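Local coordinates for probable chitinase A (Chromobacterium violaceum, PDB 4TX8), which probably hydrolyses chitin from within the chain as a family 18 glycoside hydrolase that also carries a carbohydrate-binding module, at residues Tyr112-Ala117 and Ile399-Arg404. Numbering follows the deposited sequence.
Sequences YWHNFA and INWDRR
N400 and H114 lie flat against each other, amide on imidazole, with only 3° between their planes. N400 CB stands over the centre of the ring, 3.4 Å from its centroid, a CH-pi contact, while N400 CG rests above H114 CG. With H114 CG anti to the carbonyl carbon and beside the backbone N (chi1 -61°), the ring is laid along N400, which takes one face while F116 CZ, near the rim, takes the other. H114 CE1 comes to 3.8 Å from W401 CD1, and the edge of H114 is turned toward the face of the W401 five-membered ring in an offset edge-to-face pair, planes at 75°.

Hydrogen bonds use both ends of the same amide. H114 N gives an almost straight bond of 2.8 Å to N400 OD1, approaching from above the carbonyl plane; N400 ND2 donates to a water that in turn donates to H114 O, so the strand residue's peptide N-H and C=O are both tied to one side chain. Two residues before H114, Y112 O accepts a more bent bond from I399 N (2.8 Å) in the first turn of the helix, and S398 OG, just before the helix, bonds H114 NE2.

Apolar contact is slight: I399 CD1 reaches W113 CB at 4.3 Å.

This buried contact joins the C-terminal end of strand 108-114 to helix 399-404, which directly follows the neighbouring parallel strand 393-397 of the GH18 TIM barrel. Its chemistry implies that stacking, with one direct and one water-mediated hydrogen bond from the N400 amide, fixes H114 against the helix more than apolar packing does.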
ATOM      1  N   TYR A 112       1.737   4.381   0.456  1.00 20.09           N
ATOM      2  CA  TYR A 112       1.846   4.931  -0.889  1.00 22.66           C
ATOM      3  C   TYR A 112       2.043   6.442  -0.860  1.00 25.53           C
ATOM      4  O   TYR A 112       1.327   7.163  -0.165  1.00 23.57           O
ATOM      5  CB  TYR A 112       0.607   4.586  -1.719  1.00 18.68           C
ATOM      6  CG  TYR A 112       0.521   3.132  -2.119  1.00 19.56           C
ATOM      7  CD1 TYR A 112       0.066   2.169  -1.224  1.00 20.48           C
ATOM      8  CD2 TYR A 112       0.911   2.720  -3.389  1.00 18.92           C
ATOM      9  CE1 TYR A 112      -0.004   0.834  -1.586  1.00 23.21           C
ATOM     10  CE2 TYR A 112       0.839   1.389  -3.763  1.00 19.73           C
ATOM     11  CZ  TYR A 112       0.385   0.451  -2.856  1.00 22.95           C
ATOM     12  OH  TYR A 112       0.316  -0.870  -3.227  1.00 22.36           O
ATOM     13  N   TRP A 113       3.022   6.902  -1.631  1.00 23.04           N
ATOM     14  CA  TRP A 113       3.344   8.315  -1.764  1.00 21.80           C
ATOM     15  C   TRP A 113       2.779   8.835  -3.090  1.00 22.71           C
ATOM     16  O   TRP A 113       3.121   8.320  -4.156  1.00 24.44           O
ATOM     17  CB  TRP A 113       4.866   8.499  -1.679  1.00 19.55           C
ATOM     18  CG  TRP A 113       5.398   9.886  -1.911  1.00 23.30           C
ATOM     19  CD1 TRP A 113       5.559  10.871  -0.980  1.00 24.62           C
ATOM     20  CD2 TRP A 113       5.890  10.419  -3.148  1.00 23.03           C
ATOM     21  NE1 TRP A 113       6.104  11.991  -1.565  1.00 24.97           N
ATOM     22  CE2 TRP A 113       6.315  11.740  -2.895  1.00 22.17           C
ATOM     23  CE3 TRP A 113       6.003   9.911  -4.446  1.00 27.46           C
ATOM     24  CZ2 TRP A 113       6.843  12.559  -3.892  1.00 23.77           C
ATOM     25  CZ3 TRP A 113       6.529  10.728  -5.438  1.00 31.54           C
ATOM     26  CH2 TRP A 113       6.942  12.037  -5.154  1.00 26.31           C
ATOM     27  N   HIS A 114       1.897   9.832  -3.024  1.00 24.68           N
ATOM     28  CA  HIS A 114       1.242  10.364  -4.225  1.00 24.68           C
ATOM     29  C   HIS A 114       2.217  11.089  -5.148  1.00 23.07           C
ATOM     30  O   HIS A 114       2.729  12.151  -4.797  1.00 24.44           O
ATOM     31  CB  HIS A 114       0.116  11.342  -3.866  1.00 20.67           C
ATOM     32  CG  HIS A 114      -0.992  10.749  -3.052  1.00 24.02           C
ATOM     33  ND1 HIS A 114      -2.122  11.462  -2.717  1.00 21.31           N
ATOM     34  CD2 HIS A 114      -1.145   9.521  -2.501  1.00 27.61           C
ATOM     35  CE1 HIS A 114      -2.925  10.699  -1.996  1.00 25.58           C
ATOM     36  NE2 HIS A 114      -2.356   9.517  -1.851  1.00 23.98           N
ATOM     37  N   ASN A 115       2.447  10.536  -6.334  1.00 18.04           N
ATOM     38  CA  ASN A 115       3.192  11.251  -7.366  1.00 19.57           C
ATOM     39  C   ASN A 115       2.220  12.094  -8.192  1.00 23.48           C
ATOM     40  O   ASN A 115       2.267  12.105  -9.423  1.00 23.16           O
ATOM     41  CB  ASN A 115       3.965  10.275  -8.257  1.00 18.15           C
ATOM     42  CG  ASN A 115       4.845  10.978  -9.277  1.00 25.66           C
ATOM     43  OD1 ASN A 115       5.513  11.963  -8.965  1.00 24.64           O
ATOM     44  ND2 ASN A 115       4.824  10.488 -10.510  1.00 25.91           N
ATOM     45  N   PHE A 116       1.328  12.790  -7.493  1.00 25.65           N
ATOM     46  CA  PHE A 116       0.264  13.559  -8.129  1.00 26.82           C
ATOM     47  C   PHE A 116      -0.467  14.414  -7.101  1.00 29.87           C
ATOM     48  O   PHE A 116      -0.244  14.277  -5.896  1.00 23.47           O
ATOM     49  CB  PHE A 116      -0.729  12.631  -8.843  1.00 24.44           C
ATOM     50  CG  PHE A 116      -1.330  11.570  -7.954  1.00 24.08           C
ATOM     51  CD1 PHE A 116      -0.703  10.340  -7.792  1.00 20.43           C
ATOM     52  CD2 PHE A 116      -2.528  11.796  -7.292  1.00 24.46           C
ATOM     53  CE1 PHE A 116      -1.256   9.357  -6.980  1.00 22.35           C
ATOM     54  CE2 PHE A 116      -3.086  10.818  -6.477  1.00 23.45           C
ATOM     55  CZ  PHE A 116      -2.450   9.598  -6.322  1.00 23.18           C
ATOM     56  N   ALA A 117      -1.337  15.297  -7.585  1.00 26.39           N
ATOM     57  CA  ALA A 117      -2.204  16.083  -6.713  1.00 23.78           C
ATOM     58  C   ALA A 117      -3.605  15.490  -6.708  1.00 23.81           C
ATOM     59  O   ALA A 117      -4.077  14.990  -7.728  1.00 25.86           O
ATOM     60  CB  ALA A 117      -2.241  17.548  -7.161  1.00 21.29           C
ATOM     61  N   ILE A 399       0.315   7.473   2.414  1.00 20.36           N
ATOM     62  CA  ILE A 399       1.205   8.383   3.124  1.00 23.15           C
ATOM     63  C   ILE A 399       0.663   9.816   3.088  1.00 24.43           C
ATOM     64  O   ILE A 399       0.648  10.513   4.106  1.00 25.66           O
ATOM     65  CB  ILE A 399       2.629   8.338   2.527  1.00 23.67           C
ATOM     66  CG1 ILE A 399       3.236   6.945   2.729  1.00 19.48           C
ATOM     67  CG2 ILE A 399       3.511   9.419   3.139  1.00 18.87           C
ATOM     68  CD1 ILE A 399       4.683   6.829   2.298  1.00 21.02           C
ATOM     69  N   ASN A 400       0.194  10.245   1.919  1.00 22.76           N
ATOM     70  CA  ASN A 400      -0.331  11.600   1.757  1.00 22.59           C
ATOM     71  C   ASN A 400      -1.607  11.856   2.550  1.00 23.80           C
ATOM     72  O   ASN A 400      -1.746  12.906   3.178  1.00 23.30           O
ATOM     73  CB  ASN A 400      -0.578  11.894   0.281  1.00 22.60           C
ATOM     74  CG  ASN A 400       0.709  12.032  -0.502  1.00 25.05           C
ATOM     75  OD1 ASN A 400       1.521  11.109  -0.544  1.00 20.69           O
ATOM     76  ND2 ASN A 400       0.904  13.188  -1.129  1.00 19.88           N
ATOM     77  N   TRP A 401      -2.543  10.912   2.520  1.00 20.56           N
ATOM     78  CA  TRP A 401      -3.768  11.084   3.288  1.00 22.55           C
ATOM     79  C   TRP A 401      -3.464  11.059   4.780  1.00 24.49           C
ATOM     80  O   TRP A 401      -4.063  11.810   5.550  1.00 25.69           O
ATOM     81  CB  TRP A 401      -4.807  10.020   2.928  1.00 20.92           C
ATOM     82  CG  TRP A 401      -5.622  10.405   1.737  1.00 21.54           C
ATOM     83  CD1 TRP A 401      -5.654   9.781   0.526  1.00 22.23           C
ATOM     84  CD2 TRP A 401      -6.508  11.528   1.635  1.00 24.49           C
ATOM     85  NE1 TRP A 401      -6.517  10.437  -0.322  1.00 25.06           N
ATOM     86  CE2 TRP A 401      -7.052  11.515   0.335  1.00 25.02           C
ATOM     87  CE3 TRP A 401      -6.898  12.540   2.520  1.00 26.94           C
ATOM     88  CZ2 TRP A 401      -7.962  12.475  -0.103  1.00 25.27           C
ATOM     89  CZ3 TRP A 401      -7.805  13.494   2.080  1.00 27.51           C
ATOM     90  CH2 TRP A 401      -8.327  13.453   0.783  1.00 26.03           C
ATOM     91  N   ASP A 402      -2.522  10.211   5.182  1.00 23.96           N
ATOM     92  CA  ASP A 402      -2.115  10.155   6.582  1.00 24.85           C
ATOM     93  C   ASP A 402      -1.494  11.479   7.022  1.00 26.20           C
ATOM     94  O   ASP A 402      -1.777  11.978   8.110  1.00 26.89           O
ATOM     95  CB  ASP A 402      -1.132   9.009   6.819  1.00 21.15           C
ATOM     96  CG  ASP A 402      -0.510   9.059   8.201  1.00 23.42           C
ATOM     97  OD1 ASP A 402      -1.204   8.705   9.178  1.00 23.35           O
ATOM     98  OD2 ASP A 402       0.667   9.463   8.312  1.00 24.64           O
ATOM     99  N   ARG A 403      -0.652  12.042   6.161  1.00 24.55           N
ATOM    100  CA  ARG A 403      -0.013  13.329   6.420  1.00 25.21           C
ATOM    101  C   ARG A 403      -1.043  14.451   6.527  1.00 29.01           C
ATOM    102  O   ARG A 403      -0.998  15.268   7.453  1.00 22.28           O
ATOM    103  CB  ARG A 403       1.000  13.642   5.313  1.00 25.22           C
ATOM    104  CG  ARG A 403       1.641  15.025   5.374  1.00 24.21           C
ATOM    105  CD  ARG A 403       2.641  15.171   4.228  1.00 26.10           C
ATOM    106  NE  ARG A 403       3.212  16.510   4.109  1.00 27.11           N
ATOM    107  CZ  ARG A 403       2.753  17.450   3.287  1.00 29.64           C
ATOM    108  NH1 ARG A 403       1.702  17.206   2.514  1.00 23.37           N
ATOM    109  NH2 ARG A 403       3.344  18.635   3.239  1.00 36.41           N
ATOM    110  N   ARG A 404      -1.972  14.481   5.578  1.00 24.43           N
ATOM    111  CA  ARG A 404      -3.018  15.495   5.551  1.00 24.54           C
ATOM    112  C   ARG A 404      -3.889  15.414   6.806  1.00 29.59           C
ATOM    113  O   ARG A 404      -4.318  16.435   7.343  1.00 29.52           O
ATOM    114  CB  ARG A 404      -3.870  15.337   4.286  1.00 23.59           C
ATOM    115  CG  ARG A 404      -5.103  16.230   4.210  1.00 27.30           C
ATOM    116  CD  ARG A 404      -4.774  17.701   4.431  1.00 28.36           C
ATOM    117  NE  ARG A 404      -3.751  18.209   3.520  1.00 24.78           N
ATOM    118  CZ  ARG A 404      -3.309  19.463   3.534  1.00 28.07           C
ATOM    119  NH1 ARG A 404      -3.804  20.331   4.410  1.00 27.93           N
ATOM    120  NH2 ARG A 404      -2.376  19.854   2.675  1.00 27.11           N
TER
HETATM  121  O   HOH W   1       3.627  13.220  -2.434  1.00 21.16           O